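Local coordinates for protein adenylosuccinate lyase (Francisella tularensis subsp. tularensis SCHU S4, PDB 4EEI) that probably catalyses two fumarate-releasing steps of purine biosynthesis, splitting adenylosuccinate into AMP and fumarate and SAICAR into AICAR and fumarate, at residues Lys12-Glu17 and Asp315-Met320; Met23-Leu28 and Asp200-Pro205; Glu130-Ile135 and Glu421-Phe426; Lys169-Asp174 and Ile219-Ser224. All blocks are in the same frame, centred on the assembly; numbering follows the deposited sequence. Where two conformers were deposited one is given.

Overall arrangement
Contacts 1 and 2 lie on one side of the chain's centre and contact 3 on the other, about 39 Å from contact 1 (centre to centre). Contact 4, the most central, joins two long helices and touches contact 1, where Leu222 packs on Phe317. Segments 12-17 and 23-28 both run into helix 16-33, but contact 1 is made by Trp14 just before it and contact 2 by residues well inside it. Contacts 2 and 4 are buried, 1 and 3 partly so. Aromatic and aliphatic groups dominate contacts 1 and 4; contact 2 adds a water bridge from a glutamate to a backbone carbonyl, and contact 3 relies on a lysine shared between a carboxylate and a phenyl face. Contacts 3 and 4 both reach the third subunit.

Contact 1: residues Lys12-Glu17 and Asp315-Met320; sequences KIWADE and DNFGIM
Trp14 and Phe317 make the whole contact through their aromatic rings. The closest approach is 3.4 Å, between Trp14 CZ2 and Phe317 CD2, and Trp14 CZ2 also lies 3.6 Å from Phe317 CE2. The six-membered ring of the indole and the phenyl ring are nearly parallel, with planes at 18°, but they have slid so far apart that they barely overlap; their centroids are 5.6 Å apart. Trp14 belongs to the weakly bonded helix 8-14, and Phe317 projects from helix 304-333, one of the long helices of the central bundle characteristic of the fumarase/aspartase superfamily. A chi1 of -72° sets Phe317 CG opposite its carbonyl carbon and directs the ring to the indole. Ile13 CG2 lies 4.0 Å above one indole face, offset toward the ring's rim, and NE1 makes a weak hydrogen bond to Ser109. Phe317 in turn meets the ring of His226 almost perpendicularly. On the same helix, the amide of Asn316 is fixed by hydrogen bonds to His226 and His287. The indole lies about 8 Å from the side chain of Arg310, which binds AMP.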
loop_
_atom_site.group_PDB
_atom_site.type_symbol
_atom_site.label_atom_id
_atom_site.label_comp_id
_atom_site.label_asym_id
_atom_site.label_seq_id
_atom_site.Cartn_x
_atom_site.Cartn_y
_atom_site.Cartn_z
ATOM N N LYS B 12 -24.913 -11.246 6.605
ATOM C CA LYS B 12 -25.669 -11.695 7.768
ATOM C C LYS B 12 -24.729 -12.060 8.912
ATOM O O LYS B 12 -25.008 -11.773 10.074
ATOM C CB LYS B 12 -26.548 -12.894 7.410
ATOM C CG LYS B 12 -27.433 -13.375 8.548
ATOM C CD LYS B 12 -28.398 -14.452 8.081
ATOM C CE LYS B 12 -29.286 -14.929 9.219
ATOM N NZ LYS B 12 -28.567 -15.857 10.132
ATOM N N ILE B 13 -23.598 -12.667 8.574
ATOM C CA ILE B 13 -22.619 -13.056 9.579
ATOM C C ILE B 13 -22.090 -11.826 10.310
ATOM O O ILE B 13 -21.880 -11.854 11.522
ATOM C CB ILE B 13 -21.438 -13.817 8.950
ATOM C CG1 ILE B 13 -21.879 -15.210 8.496
ATOM C CG2 ILE B 13 -20.281 -13.915 9.932
ATOM C CD1 ILE B 13 -20.946 -15.850 7.493
ATOM N N TRP B 14 -21.868 -10.751 9.561
ATOM C CA TRP B 14 -21.327 -9.523 10.118
ATOM C C TRP B 14 -22.365 -8.532 10.579
ATOM O O TRP B 14 -22.021 -7.451 11.102
ATOM C CB TRP B 14 -20.353 -8.888 9.133
ATOM C CG TRP B 14 -19.203 -9.809 8.808
ATOM C CD1 TRP B 14 -19.099 -10.695 7.740
ATOM C CD2 TRP B 14 -17.961 -9.988 9.572
ATOM N NE1 TRP B 14 -17.910 -11.377 7.784
ATOM C CE2 TRP B 14 -17.182 -11.001 8.857
ATOM C CE3 TRP B 14 -17.436 -9.427 10.725
ATOM C CZ2 TRP B 14 -15.939 -11.415 9.297
ATOM C CZ3 TRP B 14 -16.179 -9.855 11.159
ATOM C CH2 TRP B 14 -15.451 -10.825 10.461
ATOM N N ALA B 15 -23.637 -8.872 10.399
ATOM C CA ALA B 15 -24.739 -8.021 10.846
ATOM C C ALA B 15 -24.807 -7.981 12.371
ATOM O O ALA B 15 -24.403 -8.935 13.036
ATOM C CB ALA B 15 -26.057 -8.507 10.266
ATOM N N ASP B 16 -25.299 -6.877 12.929
ATOM C CA ASP B 16 -25.325 -6.730 14.384
ATOM C C ASP B 16 -25.927 -7.944 15.091
ATOM O O ASP B 16 -25.459 -8.339 16.156
ATOM C CB ASP B 16 -26.091 -5.465 14.801
ATOM C CG ASP B 16 -25.270 -4.196 14.648
ATOM O OD1 ASP B 16 -24.055 -4.274 14.365
ATOM O OD2 ASP B 16 -25.852 -3.108 14.836
ATOM N N GLU B 17 -26.965 -8.538 14.511
ATOM C CA GLU B 17 -27.624 -9.655 15.198
ATOM C C GLU B 17 -26.693 -10.852 15.428
ATOM O O GLU B 17 -26.671 -11.433 16.517
ATOM C CB GLU B 17 -28.881 -10.123 14.467
ATOM C CG GLU B 17 -29.552 -11.293 15.186
ATOM C CD GLU B 17 -30.760 -11.839 14.453
ATOM O OE1 GLU B 17 -31.896 -11.557 14.896
ATOM O OE2 GLU B 17 -30.574 -12.562 13.450
ATOM N N ASP B 315 -16.242 -6.188 4.496
ATOM C CA ASP B 315 -16.059 -5.918 3.069
ATOM C C ASP B 315 -15.115 -6.927 2.446
ATOM O O ASP B 315 -15.321 -7.359 1.324
ATOM C CB ASP B 315 -15.511 -4.518 2.819
ATOM C CG ASP B 315 -16.545 -3.438 3.046
ATOM O OD1 ASP B 315 -17.735 -3.775 3.220
ATOM O OD2 ASP B 315 -16.164 -2.249 3.041
ATOM N N ASN B 316 -14.061 -7.278 3.166
ATOM C CA ASN B 316 -13.097 -8.238 2.646
ATOM C C ASN B 316 -13.757 -9.589 2.373
ATOM O O ASN B 316 -13.653 -10.135 1.275
ATOM C CB ASN B 316 -11.924 -8.384 3.617
ATOM C CG ASN B 316 -10.816 -9.243 3.061
ATOM O OD1 ASN B 316 -10.851 -10.477 3.177
ATOM N ND2 ASN B 316 -9.822 -8.601 2.450
ATOM N N PHE B 317 -14.462 -10.128 3.362
ATOM C CA PHE B 317 -15.148 -11.393 3.145
ATOM C C PHE B 317 -16.272 -11.274 2.120
ATOM O O PHE B 317 -16.467 -12.166 1.280
ATOM C CB PHE B 317 -15.655 -11.963 4.474
ATOM C CG PHE B 317 -14.552 -12.485 5.348
ATOM C CD1 PHE B 317 -13.908 -13.672 5.031
ATOM C CD2 PHE B 317 -14.154 -11.789 6.477
ATOM C CE1 PHE B 317 -12.876 -14.161 5.833
ATOM C CE2 PHE B 317 -13.125 -12.269 7.282
ATOM C CZ PHE B 317 -12.489 -13.455 6.954
ATOM N N GLY B 318 -17.016 -10.173 2.169
ATOM C CA GLY B 318 -18.106 -9.985 1.222
ATOM C C GLY B 318 -17.603 -9.910 -0.216
ATOM O O GLY B 318 -18.158 -10.533 -1.118
ATOM N N ILE B 319 -16.552 -9.139 -0.435
ATOM C CA ILE B 319 -15.994 -9.012 -1.772
ATOM C C ILE B 319 -15.355 -10.328 -2.218
ATOM O O ILE B 319 -15.489 -10.720 -3.372
ATOM C CB ILE B 319 -14.944 -7.892 -1.821
ATOM C CG1 ILE B 319 -15.627 -6.526 -1.676
ATOM C CG2 ILE B 319 -14.156 -7.949 -3.123
ATOM C CD1 ILE B 319 -14.622 -5.382 -1.405
ATOM N N MET B 320 -14.664 -11.008 -1.311
ATOM C CA MET B 320 -13.979 -12.251 -1.677
ATOM C C MET B 320 -14.984 -13.301 -2.143
ATOM O O MET B 320 -14.800 -13.938 -3.182
ATOM C CB MET B 320 -13.156 -12.798 -0.503
ATOM C CG MET B 320 -12.471 -14.134 -0.810
ATOM S SD MET B 320 -11.237 -13.977 -2.118
ATOM C CE MET B 320 -9.919 -13.148 -1.243
#

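Contact 2: residues Met23-Leu28 and Asp200-Pro205; sequences MLEVEL and DILGLP
The end of helix 192-202 is docked here against helix 16-33, within the N-terminal half of the lyase fold. Leu202 carries the contact with both of its methyl groups. Leu202 CD1 meets Val26 CG2 at 4.0 Å, the two side chains crossing at about a right angle. Leu202 CD2 lies against the stem of Glu25, 3.9 Å from Glu25 CG and 3.7 Å from Glu25 OE2. Glu25 is fully extended, with CG anti to the backbone N (chi1 -179°), and this carries its carboxylate past the leucine toward the helix end. There a water donates to Glu25 OE2 at 2.7 Å and to Leu202 O at 2.9 Å, linking the carboxylate to a carbonyl of the last helical turn. Phe180 packs on both Val26 and Leu202, while Ser100 and Ala101 of helix 94-131 also border Val26. Leu202 is thus the last helical residue before Gly203 breaks away with positive phi (86°), a glycine-terminated helix C-terminus packed on a neighbouring helix.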
loop_
_atom_site.group_PDB
_atom_site.type_symbol
_atom_site.label_atom_id
_atom_site.label_comp_id
_atom_site.label_asym_id
_atom_site.label_seq_id
_atom_site.Cartn_x
_atom_site.Cartn_y
_atom_site.Cartn_z
ATOM N N MET B 23 -21.164 -13.145 20.472
ATOM C CA MET B 23 -20.735 -12.653 21.783
ATOM C C MET B 23 -21.428 -13.425 22.903
ATOM O O MET B 23 -20.808 -13.779 23.915
ATOM C CB MET B 23 -21.013 -11.155 21.918
ATOM C CG MET B 23 -20.016 -10.279 21.159
ATOM S SD MET B 23 -20.417 -8.527 21.346
ATOM C CE MET B 23 -19.158 -7.785 20.287
ATOM N N LEU B 24 -22.707 -13.703 22.708
ATOM C CA LEU B 24 -23.470 -14.454 23.700
ATOM C C LEU B 24 -22.933 -15.874 23.851
ATOM O O LEU B 24 -22.812 -16.381 24.968
ATOM C CB LEU B 24 -24.956 -14.479 23.335
ATOM C CG LEU B 24 -25.818 -15.266 24.331
ATOM C CD1 LEU B 24 -25.760 -14.640 25.725
ATOM C CD2 LEU B 24 -27.261 -15.357 23.849
ATOM N N GLU B 25 -22.613 -16.517 22.731
ATOM C CA GLU B 25 -22.079 -17.876 22.763
ATOM C C GLU B 25 -20.755 -17.922 23.527
ATOM O O GLU B 25 -20.506 -18.839 24.316
ATOM C CB GLU B 25 -21.890 -18.418 21.339
ATOM C CG GLU B 25 -21.359 -19.852 21.311
ATOM C CD GLU B 25 -21.091 -20.378 19.902
ATOM O OE1 GLU B 25 -21.522 -19.736 18.919
ATOM O OE2 GLU B 25 -20.441 -21.442 19.786
ATOM N N VAL B 26 -19.906 -16.924 23.293
ATOM C CA VAL B 26 -18.637 -16.804 24.009
ATOM C C VAL B 26 -18.824 -16.539 25.506
ATOM O O VAL B 26 -18.145 -17.158 26.340
ATOM C CB VAL B 26 -17.756 -15.723 23.356
ATOM C CG1 VAL B 26 -16.468 -15.540 24.127
ATOM C CG2 VAL B 26 -17.463 -16.113 21.919
ATOM N N GLU B 27 -19.734 -15.629 25.853
ATOM C CA GLU B 27 -20.039 -15.364 27.263
ATOM C C GLU B 27 -20.515 -16.633 27.969
ATOM O O GLU B 27 -20.184 -16.873 29.132
ATOM C CB GLU B 27 -21.136 -14.297 27.402
ATOM C CG GLU B 27 -20.741 -12.875 26.998
ATOM C CD GLU B 27 -20.016 -12.107 28.104
ATOM O OE1 GLU B 27 -19.580 -12.729 29.102
ATOM O OE2 GLU B 27 -19.883 -10.867 27.971
ATOM N N LEU B 28 -21.295 -17.446 27.269
ATOM C CA LEU B 28 -21.882 -18.626 27.896
ATOM C C LEU B 28 -20.870 -19.755 27.976
ATOM O O LEU B 28 -20.980 -20.635 28.824
ATOM C CB LEU B 28 -23.134 -19.072 27.139
ATOM C CG LEU B 28 -24.283 -18.075 27.215
ATOM C CD1 LEU B 28 -25.479 -18.570 26.417
ATOM C CD2 LEU B 28 -24.653 -17.843 28.675
ATOM N N ASP B 200 -12.557 -25.181 24.665
ATOM C CA ASP B 200 -12.980 -26.503 24.196
ATOM C C ASP B 200 -14.469 -26.530 23.838
ATOM O O ASP B 200 -14.884 -27.210 22.896
ATOM C CB ASP B 200 -12.684 -27.580 25.244
ATOM C CG ASP B 200 -11.207 -27.942 25.320
ATOM O OD1 ASP B 200 -10.441 -27.566 24.405
ATOM O OD2 ASP B 200 -10.820 -28.617 26.302
ATOM N N ILE B 201 -15.272 -25.791 24.595
ATOM C CA ILE B 201 -16.694 -25.661 24.274
ATOM C C ILE B 201 -16.873 -24.966 22.922
ATOM O O ILE B 201 -17.733 -25.345 22.122
ATOM C CB ILE B 201 -17.456 -24.919 25.397
ATOM C CG1 ILE B 201 -17.618 -25.836 26.616
ATOM C CG2 ILE B 201 -18.829 -24.468 24.924
ATOM C CD1 ILE B 201 -17.986 -25.105 27.888
ATOM N N LEU B 202 -16.044 -23.965 22.652
ATOM C CA LEU B 202 -16.145 -23.213 21.403
ATOM C C LEU B 202 -15.538 -23.956 20.217
ATOM O O LEU B 202 -15.938 -23.730 19.067
ATOM C CB LEU B 202 -15.492 -21.838 21.552
ATOM C CG LEU B 202 -16.188 -20.891 22.525
ATOM C CD1 LEU B 202 -15.445 -19.545 22.597
ATOM C CD2 LEU B 202 -17.654 -20.695 22.111
ATOM N N GLY B 203 -14.570 -24.832 20.486
ATOM C CA GLY B 203 -13.934 -25.605 19.430
ATOM C C GLY B 203 -12.772 -24.883 18.758
ATOM O O GLY B 203 -12.499 -25.100 17.577
ATOM N N LEU B 204 -12.094 -24.014 19.505
ATOM C CA LEU B 204 -10.912 -23.315 19.003
ATOM C C LEU B 204 -9.792 -23.378 20.045
ATOM O O LEU B 204 -10.063 -23.473 21.241
ATOM C CB LEU B 204 -11.233 -21.851 18.667
ATOM C CG LEU B 204 -12.034 -21.599 17.387
ATOM C CD1 LEU B 204 -12.202 -20.104 17.135
ATOM C CD2 LEU B 204 -11.358 -22.266 16.198
ATOM N N PRO B 205 -8.528 -23.323 19.596
ATOM C CA PRO B 205 -7.400 -23.374 20.533
ATOM C C PRO B 205 -7.202 -22.042 21.259
ATOM O O PRO B 205 -7.662 -21.000 20.786
ATOM C CB PRO B 205 -6.202 -23.654 19.624
ATOM C CG PRO B 205 -6.590 -23.077 18.297
ATOM C CD PRO B 205 -8.084 -23.296 18.191
HETATM O O HOH W 1 -18.456 -22.464 18.228
#

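Contact 3: residues Glu130-Ile135 and Glu421-Phe426; sequences ETKEII and EIDHVF. With EDO (1,2-ethanediol), chain X.
Lys132 lies along one face of Phe426, and this is the tight part of the contact. Lys132 CD sits 3.5 Å from the Phe426 ring centroid, only 3° off the normal, a CH-pi contact over the middle of the ring. Lys132 CB comes within 3.7 Å of Phe426 CZ, and Ile422 CD1 borders the ring edge in its plane. The lysine leaves a type I beta turn, Thr131 to Ile134, that leads from the long helix 94-131 into strand 135-140; its partners belong to the C-terminal helix 422-429. Toward the more open side the chain bends at its last torsion (chi4 -75°), turning NZ to Asp423. The resulting salt bridge runs 2.7 Å from Lys132 NZ to Asp423 OD1, on the anti side and 33° out of the carboxylate plane. A 1,2-ethanediol, probably from the crystallisation liquor, accepts a second hydrogen bond from Lys132 NZ through O2 at 2.9 Å. Arg433, one of the potassium-site residues, packs on both Lys132 and Phe426.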
loop_
_atom_site.group_PDB
_atom_site.type_symbol
_atom_site.label_atom_id
_atom_site.label_comp_id
_atom_site.label_asym_id
_atom_site.label_seq_id
_atom_site.Cartn_x
_atom_site.Cartn_y
_atom_site.Cartn_z
ATOM N N GLU B 130 -11.195 -29.267 -20.963
ATOM C CA GLU B 130 -12.045 -29.086 -22.137
ATOM C C GLU B 130 -11.250 -28.491 -23.305
ATOM O O GLU B 130 -11.520 -28.789 -24.466
ATOM C CB GLU B 130 -13.209 -28.177 -21.727
ATOM C CG GLU B 130 -14.071 -27.600 -22.817
ATOM C CD GLU B 130 -15.162 -26.699 -22.232
ATOM O OE1 GLU B 130 -15.312 -25.553 -22.709
ATOM O OE2 GLU B 130 -15.853 -27.138 -21.287
ATOM N N THR B 131 -10.250 -27.673 -22.985
ATOM C CA THR B 131 -9.470 -26.959 -23.998
ATOM C C THR B 131 -8.012 -27.434 -24.109
ATOM O O THR B 131 -7.212 -26.822 -24.818
ATOM C CB THR B 131 -9.459 -25.444 -23.717
ATOM O OG1 THR B 131 -8.866 -25.196 -22.434
ATOM C CG2 THR B 131 -10.879 -24.888 -23.743
ATOM N N LYS B 132 -7.681 -28.524 -23.422
ATOM C CA LYS B 132 -6.310 -29.057 -23.402
ATOM C C LYS B 132 -5.791 -29.362 -24.819
ATOM O O LYS B 132 -4.600 -29.200 -25.109
ATOM C CB LYS B 132 -6.276 -30.320 -22.529
ATOM C CG LYS B 132 -4.979 -31.140 -22.557
ATOM C CD LYS B 132 -5.019 -32.228 -21.468
ATOM C CE LYS B 132 -3.780 -33.129 -21.457
ATOM N NZ LYS B 132 -3.805 -34.103 -22.580
ATOM N N GLU B 133 -6.707 -29.773 -25.689
ATOM C CA GLU B 133 -6.412 -30.199 -27.063
ATOM C C GLU B 133 -6.206 -29.057 -28.055
ATOM O O GLU B 133 -5.707 -29.268 -29.163
ATOM C CB GLU B 133 -7.579 -31.043 -27.586
ATOM C CG GLU B 133 -8.912 -30.282 -27.598
ATOM C CD GLU B 133 -10.032 -31.037 -28.295
ATOM O OE1 GLU B 133 -10.099 -30.995 -29.542
ATOM O OE2 GLU B 133 -10.855 -31.660 -27.593
ATOM N N ILE B 134 -6.617 -27.855 -27.673
ATOM C CA ILE B 134 -6.611 -26.729 -28.597
ATOM C C ILE B 134 -5.223 -26.111 -28.654
ATOM O O ILE B 134 -4.608 -25.870 -27.617
ATOM C CB ILE B 134 -7.640 -25.672 -28.163
ATOM C CG1 ILE B 134 -9.040 -26.294 -28.128
ATOM C CG2 ILE B 134 -7.598 -24.465 -29.079
ATOM C CD1 ILE B 134 -10.127 -25.345 -27.643
ATOM N N ILE B 135 -4.722 -25.853 -29.859
ATOM C CA ILE B 135 -3.409 -25.222 -29.983
ATOM C C ILE B 135 -3.565 -23.710 -30.184
ATOM O O ILE B 135 -4.395 -23.259 -30.982
ATOM C CB ILE B 135 -2.547 -25.884 -31.092
ATOM C CG1 ILE B 135 -1.116 -25.348 -31.068
ATOM C CG2 ILE B 135 -3.173 -25.709 -32.460
ATOM C CD1 ILE B 135 -0.129 -26.274 -31.773
ATOM N N GLU B 421 4.466 -32.510 -24.368
ATOM C CA GLU B 421 4.527 -32.828 -22.944
ATOM C C GLU B 421 3.271 -32.432 -22.167
ATOM O O GLU B 421 3.269 -32.457 -20.931
ATOM C CB GLU B 421 5.746 -32.154 -22.302
ATOM C CG GLU B 421 7.088 -32.600 -22.875
ATOM C CD GLU B 421 7.557 -33.930 -22.320
ATOM O OE1 GLU B 421 6.811 -34.562 -21.548
ATOM O OE2 GLU B 421 8.677 -34.348 -22.650
ATOM N N ILE B 422 2.206 -32.074 -22.873
ATOM C CA ILE B 422 1.032 -31.523 -22.192
ATOM C C ILE B 422 0.410 -32.521 -21.199
ATOM O O ILE B 422 -0.098 -32.114 -20.156
ATOM C CB ILE B 422 -0.017 -30.985 -23.198
ATOM C CG1 ILE B 422 -1.018 -30.060 -22.500
ATOM C CG2 ILE B 422 -0.734 -32.119 -23.885
ATOM C CD1 ILE B 422 -0.356 -28.886 -21.804
ATOM N N ASP B 423 0.488 -33.819 -21.505
ATOM C CA ASP B 423 -0.029 -34.848 -20.598
ATOM C C ASP B 423 0.709 -34.815 -19.258
ATOM O O ASP B 423 0.097 -34.899 -18.190
ATOM C CB ASP B 423 0.113 -36.246 -21.213
ATOM C CG ASP B 423 -0.871 -36.502 -22.343
ATOM O OD1 ASP B 423 -1.548 -35.552 -22.786
ATOM O OD2 ASP B 423 -0.958 -37.662 -22.792
ATOM N N HIS B 424 2.030 -34.689 -19.319
ATOM C CA HIS B 424 2.856 -34.665 -18.116
ATOM C C HIS B 424 2.565 -33.450 -17.240
ATOM O O HIS B 424 2.583 -33.541 -16.009
ATOM C CB HIS B 424 4.336 -34.668 -18.492
ATOM C CG HIS B 424 4.811 -35.963 -19.072
ATOM N ND1 HIS B 424 5.396 -36.048 -20.320
ATOM C CD2 HIS B 424 4.802 -37.221 -18.574
ATOM C CE1 HIS B 424 5.716 -37.306 -20.567
ATOM N NE2 HIS B 424 5.369 -38.038 -19.524
ATOM N N VAL B 425 2.332 -32.309 -17.878
ATOM C CA VAL B 425 2.067 -31.071 -17.155
ATOM C C VAL B 425 0.744 -31.179 -16.404
ATOM O O VAL B 425 0.652 -30.799 -15.235
ATOM C CB VAL B 425 2.044 -29.867 -18.115
ATOM C CG1 VAL B 425 1.651 -28.586 -17.378
ATOM C CG2 VAL B 425 3.410 -29.700 -18.779
ATOM N N PHE B 426 -0.278 -31.697 -17.079
ATOM C CA PHE B 426 -1.575 -31.905 -16.446
ATOM C C PHE B 426 -1.460 -32.904 -15.292
ATOM O O PHE B 426 -1.960 -32.648 -14.197
ATOM C CB PHE B 426 -2.608 -32.379 -17.475
ATOM C CG PHE B 426 -3.369 -31.259 -18.128
ATOM C CD1 PHE B 426 -2.748 -30.422 -19.056
ATOM C CD2 PHE B 426 -4.697 -31.025 -17.796
ATOM C CE1 PHE B 426 -3.444 -29.368 -19.650
ATOM C CE2 PHE B 426 -5.412 -29.980 -18.394
ATOM C CZ PHE B 426 -4.780 -29.149 -19.321
HETATM C C1 EDO X . -5.276 -33.991 -25.578
HETATM O O1 EDO X . -6.450 -33.213 -25.820
HETATM C C2 EDO X . -4.049 -33.174 -25.958
HETATM O O2 EDO X . -2.923 -33.777 -25.326
#

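Contact 4: residues Lys169-Asp174 and Ile219-Ser224; sequences KDFQKD and IAKLIS
Phe171 of helix 151-173 directs its CB at helix 217-244, and its ring meets Lys221 and Leu222 there. Taken along 219-224, Ile219 turns its CB away and packs instead on Ile106, Glu309 and Tyr312. Ala220 likewise turns its CB away and packs on Leu228 of the third subunit. Lys221 slides past the phenyl ring in the opposite direction, meeting it obliquely, with Lys221 CG 4.0 Å from Phe171 CE2. Its chi1 of 171° sets CG opposite the main-chain nitrogen, and the extended chain carries NZ beyond the ring to a salt bridge with Asp167 of the third subunit. Lys221 NZ also donates to a water at 2.8 Å; that water's bond to Asp174 O is less certain, since Asp174 has two conformers. These are core helices of the bundle through which such tetramers assemble. Leu222 places CB over one face of Phe171, 4.1 Å from the Phe171 ring centroid and offset toward the rim, a CH-pi contact. Ile223 packs on His287 and Ala291 of helix 272-293. Ser224 OG hydrogen-bonds Ala220 O at 2.8 Å; this carbonyl also accepts from Ser224 N, on the opposite face of its plane.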
loop_
_atom_site.group_PDB
_atom_site.type_symbol
_atom_site.label_atom_id
_atom_site.label_comp_id
_atom_site.label_asym_id
_atom_site.label_seq_id
_atom_site.Cartn_x
_atom_site.Cartn_y
_atom_site.Cartn_z
ATOM N N LYS B 169 -6.680 -23.607 3.791
ATOM C CA LYS B 169 -6.997 -24.805 4.553
ATOM C C LYS B 169 -5.984 -24.986 5.694
ATOM O O LYS B 169 -6.336 -25.467 6.776
ATOM C CB LYS B 169 -7.054 -26.033 3.640
ATOM C CG LYS B 169 -8.310 -26.074 2.748
ATOM C CD LYS B 169 -8.369 -27.361 1.928
ATOM C CE LYS B 169 -9.740 -27.542 1.286
ATOM N NZ LYS B 169 -9.817 -28.717 0.372
ATOM N N ASP B 170 -4.734 -24.596 5.459
ATOM C CA ASP B 170 -3.731 -24.615 6.524
ATOM C C ASP B 170 -4.121 -23.653 7.639
ATOM O O ASP B 170 -4.005 -23.972 8.822
ATOM C CB ASP B 170 -2.343 -24.235 5.996
ATOM C CG ASP B 170 -1.679 -25.363 5.218
ATOM O OD1 ASP B 170 -2.118 -26.526 5.355
ATOM O OD2 ASP B 170 -0.708 -25.079 4.475
ATOM N N PHE B 171 -4.571 -22.465 7.263
ATOM C CA PHE B 171 -4.957 -21.468 8.260
ATOM C C PHE B 171 -6.195 -21.950 8.987
ATOM O O PHE B 171 -6.341 -21.743 10.187
ATOM C CB PHE B 171 -5.252 -20.131 7.603
ATOM C CG PHE B 171 -5.433 -19.005 8.584
ATOM C CD1 PHE B 171 -6.692 -18.681 9.073
ATOM C CD2 PHE B 171 -4.345 -18.274 9.015
ATOM C CE1 PHE B 171 -6.852 -17.626 9.989
ATOM C CE2 PHE B 171 -4.493 -17.224 9.930
ATOM C CZ PHE B 171 -5.745 -16.903 10.418
ATOM N N GLN B 172 -7.091 -22.606 8.257
ATOM C CA GLN B 172 -8.295 -23.155 8.865
ATOM C C GLN B 172 -7.955 -24.175 9.953
ATOM O O GLN B 172 -8.636 -24.242 10.982
ATOM C CB GLN B 172 -9.188 -23.784 7.791
ATOM C CG GLN B 172 -10.569 -24.187 8.278
ATOM C CD GLN B 172 -11.381 -24.839 7.185
ATOM O OE1 GLN B 172 -12.558 -24.507 6.976
ATOM N NE2 GLN B 172 -10.760 -25.777 6.473
ATOM N N LYS B 173 -6.909 -24.969 9.733
ATOM C CA LYS B 173 -6.494 -25.957 10.729
ATOM C C LYS B 173 -5.826 -25.299 11.916
ATOM O O LYS B 173 -5.971 -25.761 13.049
ATOM C CB LYS B 173 -5.497 -26.950 10.143
ATOM C CG LYS B 173 -6.063 -27.914 9.133
ATOM C CD LYS B 173 -4.955 -28.830 8.635
ATOM C CE LYS B 173 -5.208 -29.286 7.211
ATOM N NZ LYS B 173 -4.067 -30.083 6.682
ATOM N N ASP B 174 -5.133 -24.191 11.648
ATOM C CA ASP B 174 -4.277 -23.521 12.630
ATOM C C ASP B 174 -4.103 -22.034 12.285
ATOM O O ASP B 174 -3.174 -21.663 11.552
ATOM C CB ASP B 174 -2.914 -24.223 12.662
ATOM C CG ASP B 174 -1.909 -23.546 13.588
ATOM O OD1 ASP B 174 -2.307 -22.727 14.446
ATOM O OD2 ASP B 174 -0.702 -23.854 13.462
ATOM N N ILE B 219 -5.103 -12.168 12.146
ATOM C CA ILE B 219 -5.962 -11.552 11.141
ATOM C C ILE B 219 -5.136 -11.082 9.950
ATOM O O ILE B 219 -5.533 -11.280 8.804
ATOM C CB ILE B 219 -6.767 -10.372 11.719
ATOM C CG1 ILE B 219 -7.909 -10.905 12.589
ATOM C CG2 ILE B 219 -7.359 -9.515 10.585
ATOM C CD1 ILE B 219 -8.604 -9.839 13.433
ATOM N N ALA B 220 -3.989 -10.470 10.215
ATOM C CA ALA B 220 -3.166 -9.945 9.130
ATOM C C ALA B 220 -2.668 -11.069 8.230
ATOM O O ALA B 220 -2.522 -10.885 7.020
ATOM C CB ALA B 220 -1.997 -9.134 9.677
ATOM N N LYS B 221 -2.389 -12.229 8.811
ATOM C CA LYS B 221 -1.912 -13.345 8.013
ATOM C C LYS B 221 -2.994 -13.788 7.031
ATOM O O LYS B 221 -2.717 -13.999 5.846
ATOM C CB LYS B 221 -1.495 -14.521 8.902
ATOM C CG LYS B 221 -1.193 -15.793 8.094
ATOM C CD LYS B 221 -0.511 -16.866 8.943
ATOM C CE LYS B 221 -0.239 -18.126 8.121
ATOM N NZ LYS B 221 0.459 -19.153 8.951
ATOM N N LEU B 222 -4.229 -13.910 7.518
ATOM C CA LEU B 222 -5.351 -14.315 6.677
ATOM C C LEU B 222 -5.608 -13.294 5.575
ATOM O O LEU B 222 -5.798 -13.660 4.411
ATOM C CB LEU B 222 -6.621 -14.503 7.519
ATOM C CG LEU B 222 -7.907 -14.806 6.735
ATOM C CD1 LEU B 222 -7.762 -16.069 5.898
ATOM C CD2 LEU B 222 -9.104 -14.941 7.669
ATOM N N ILE B 223 -5.623 -12.017 5.946
ATOM C CA ILE B 223 -5.824 -10.947 4.971
ATOM C C ILE B 223 -4.707 -10.932 3.921
ATOM O O ILE B 223 -4.956 -10.628 2.751
ATOM C CB ILE B 223 -5.966 -9.584 5.686
ATOM C CG1 ILE B 223 -7.153 -9.633 6.651
ATOM C CG2 ILE B 223 -6.129 -8.441 4.687
ATOM C CD1 ILE B 223 -8.491 -9.870 5.978
ATOM N N SER B 224 -3.483 -11.270 4.332
ATOM C CA SER B 224 -2.370 -11.410 3.387
ATOM C C SER B 224 -2.594 -12.538 2.390
ATOM O O SER B 224 -2.257 -12.410 1.202
ATOM C CB SER B 224 -1.051 -11.632 4.127
ATOM O OG SER B 224 -0.725 -10.472 4.876
HETATM O O HOH W 2 -1.300 -19.554 11.127
#